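Local coordinates for cellulose biosynthesis protein BcsG (PDB 5OJH) that is required for cellulose biosynthesis in Salmonella, the crystallised part being the zinc-binding domain that follows the transmembrane region of this membrane protein, at residues L109-C114 with N128-F133. Sequence-based numbering, arbitrary orientation. Where two conformers were deposited one is given.
Sequences LLRASC and NECYLF
Leu110 and Leu132 join the end of helix 102-110 to the start of helix 132-138 through the backbone: Leu132 N donates to Leu110 O at 3.0 Å, with an N-H...O angle of 140°. The same carbonyl oxygen accepts from a water whose oxygen in turn accepts from Phe133 N, and Tyr131 CA, at the N-cap position, adds a CA-H...O contact. Thus Leu110 O, on the last residue of helix 102-110, just before the chain turns out of the helix at Arg111, meets the first amide of helix 132-138 directly and the second through the water. A second bond, Ser113 N to Cys130 O (3.0 Å), ties the type I turn Arg111-Cys114 to the end of the 3-10 segment 128-130. Together the two bonds close the neck of the connection between the helices, whose 13 residues between the segments hold neither helix nor strand.

Among the side chains, Arg111 and Tyr131 run side by side in the same direction, with guanidinium and ring planes 68° apart. Tyr131 OH lies over one guanidinium face, 3.2 Å from Arg111 NH2, but the angle is too poor for a hydrogen bond; the guanidinium is held instead by the carbonyls of Asn163 and Gln124. In one of its two conformers, Cys130 turns its sulfur toward Arg111 (chi1 88°), SG lying 3.6 Å from Arg111 CG and above a face of the Tyr131 ring, toward its rim. Leu110 CD2 approaches Phe133 CD1 obliquely at 3.5 Å.

Leu110 and Phe133 both extend this apolar contact to Phe213 of the central mixed sheet's strand 210-216, while Ala112 and Leu132 touch Ser322 of helix 318-328, and the Ser322 hydroxyl is hydrogen-bonded to Ser113 OG.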
# COMPACT_ATOMS: atom_id res chain seq x y z
N LEU A 109 3.17 -5.26 2.30
CA LEU A 109 3.15 -3.93 2.90
C LEU A 109 3.82 -3.90 4.27
O LEU A 109 4.61 -2.98 4.54
CB LEU A 109 1.70 -3.45 3.02
CG LEU A 109 1.42 -2.14 3.74
CD1 LEU A 109 2.22 -1.00 3.17
CD2 LEU A 109 -0.07 -1.85 3.62
N LEU A 110 3.55 -4.91 5.09
CA LEU A 110 4.19 -4.97 6.41
C LEU A 110 5.71 -5.19 6.29
O LEU A 110 6.47 -4.82 7.19
CB LEU A 110 3.50 -6.01 7.31
CG LEU A 110 2.07 -5.59 7.64
CD1 LEU A 110 1.29 -6.79 8.14
CD2 LEU A 110 2.06 -4.47 8.67
N ARG A 111 6.14 -5.77 5.16
CA ARG A 111 7.57 -5.98 4.90
C ARG A 111 8.16 -4.89 3.97
O ARG A 111 9.13 -5.10 3.23
CB ARG A 111 7.85 -7.40 4.38
CG ARG A 111 7.44 -8.51 5.36
CD ARG A 111 7.94 -9.85 4.82
NE ARG A 111 7.50 -10.90 5.75
CZ ARG A 111 7.87 -12.18 5.68
NH1 ARG A 111 8.72 -12.59 4.74
NH2 ARG A 111 7.42 -13.02 6.61
N ALA A 112 7.57 -3.68 4.01
CA ALA A 112 7.92 -2.63 3.04
C ALA A 112 9.36 -2.12 3.12
O ALA A 112 9.80 -1.46 2.18
CB ALA A 112 7.01 -1.40 3.21
N SER A 113 10.06 -2.41 4.23
CA SER A 113 11.36 -1.77 4.43
C SER A 113 12.53 -2.48 3.75
O SER A 113 13.65 -1.99 3.82
CB SER A 113 11.66 -1.52 5.90
OG SER A 113 10.68 -0.66 6.47
N CYS A 114 12.27 -3.63 3.11
CA CYS A 114 13.28 -4.20 2.23
C CYS A 114 12.66 -4.41 0.85
O CYS A 114 11.45 -4.30 0.66
CB CYS A 114 13.73 -5.55 2.75
SG CYS A 114 14.68 -5.47 4.28
N ASN A 128 14.66 -8.88 10.33
CA ASN A 128 13.86 -7.99 11.21
C ASN A 128 13.71 -6.54 10.68
O ASN A 128 12.66 -5.87 10.88
CB ASN A 128 14.43 -7.96 12.63
CG ASN A 128 13.88 -9.07 13.52
OD1 ASN A 128 12.72 -9.48 13.41
ND2 ASN A 128 14.73 -9.55 14.43
N GLU A 129 14.74 -6.10 9.95
CA GLU A 129 14.79 -4.74 9.40
C GLU A 129 13.81 -4.54 8.24
O GLU A 129 13.60 -3.42 7.79
CB GLU A 129 16.21 -4.36 8.95
CG GLU A 129 16.62 -5.00 7.62
CD GLU A 129 18.12 -5.20 7.43
OE1 GLU A 129 18.94 -4.69 8.21
OE2 GLU A 129 18.48 -5.89 6.45
N CYS A 130 13.20 -5.62 7.75
CA CYS A 130 12.21 -5.49 6.66
C CYS A 130 10.84 -5.06 7.17
O CYS A 130 10.01 -4.58 6.37
CB CYS A 130 12.05 -6.79 5.85
SG CYS A 130 10.84 -8.01 6.42
N TYR A 131 10.59 -5.24 8.47
CA TYR A 131 9.23 -4.99 9.01
C TYR A 131 9.04 -3.56 9.39
O TYR A 131 9.56 -3.10 10.43
CB TYR A 131 8.89 -5.93 10.19
CG TYR A 131 8.92 -7.39 9.84
CD1 TYR A 131 10.09 -8.11 9.93
CD2 TYR A 131 7.75 -8.05 9.47
CE1 TYR A 131 10.11 -9.48 9.63
CE2 TYR A 131 7.77 -9.41 9.16
CZ TYR A 131 8.94 -10.10 9.26
OH TYR A 131 8.97 -11.46 8.95
N LEU A 132 8.35 -2.83 8.51
CA LEU A 132 8.15 -1.41 8.71
C LEU A 132 7.69 -1.05 10.15
O LEU A 132 8.26 -0.10 10.75
CB LEU A 132 7.13 -0.92 7.66
CG LEU A 132 6.72 0.57 7.79
CD1 LEU A 132 7.91 1.51 7.62
CD2 LEU A 132 5.60 0.81 6.75
N PHE A 133 6.68 -1.74 10.67
CA PHE A 133 6.15 -1.41 12.00
C PHE A 133 7.07 -1.81 13.12
O PHE A 133 7.09 -1.13 14.16
CB PHE A 133 4.74 -1.97 12.18
CG PHE A 133 3.71 -1.24 11.37
CD1 PHE A 133 3.51 -1.53 10.01
CD2 PHE A 133 2.94 -0.24 11.95
CE1 PHE A 133 2.54 -0.84 9.27
CE2 PHE A 133 1.97 0.45 11.22
CZ PHE A 133 1.77 0.15 9.88
O HOH W 1 5.80 -4.20 9.78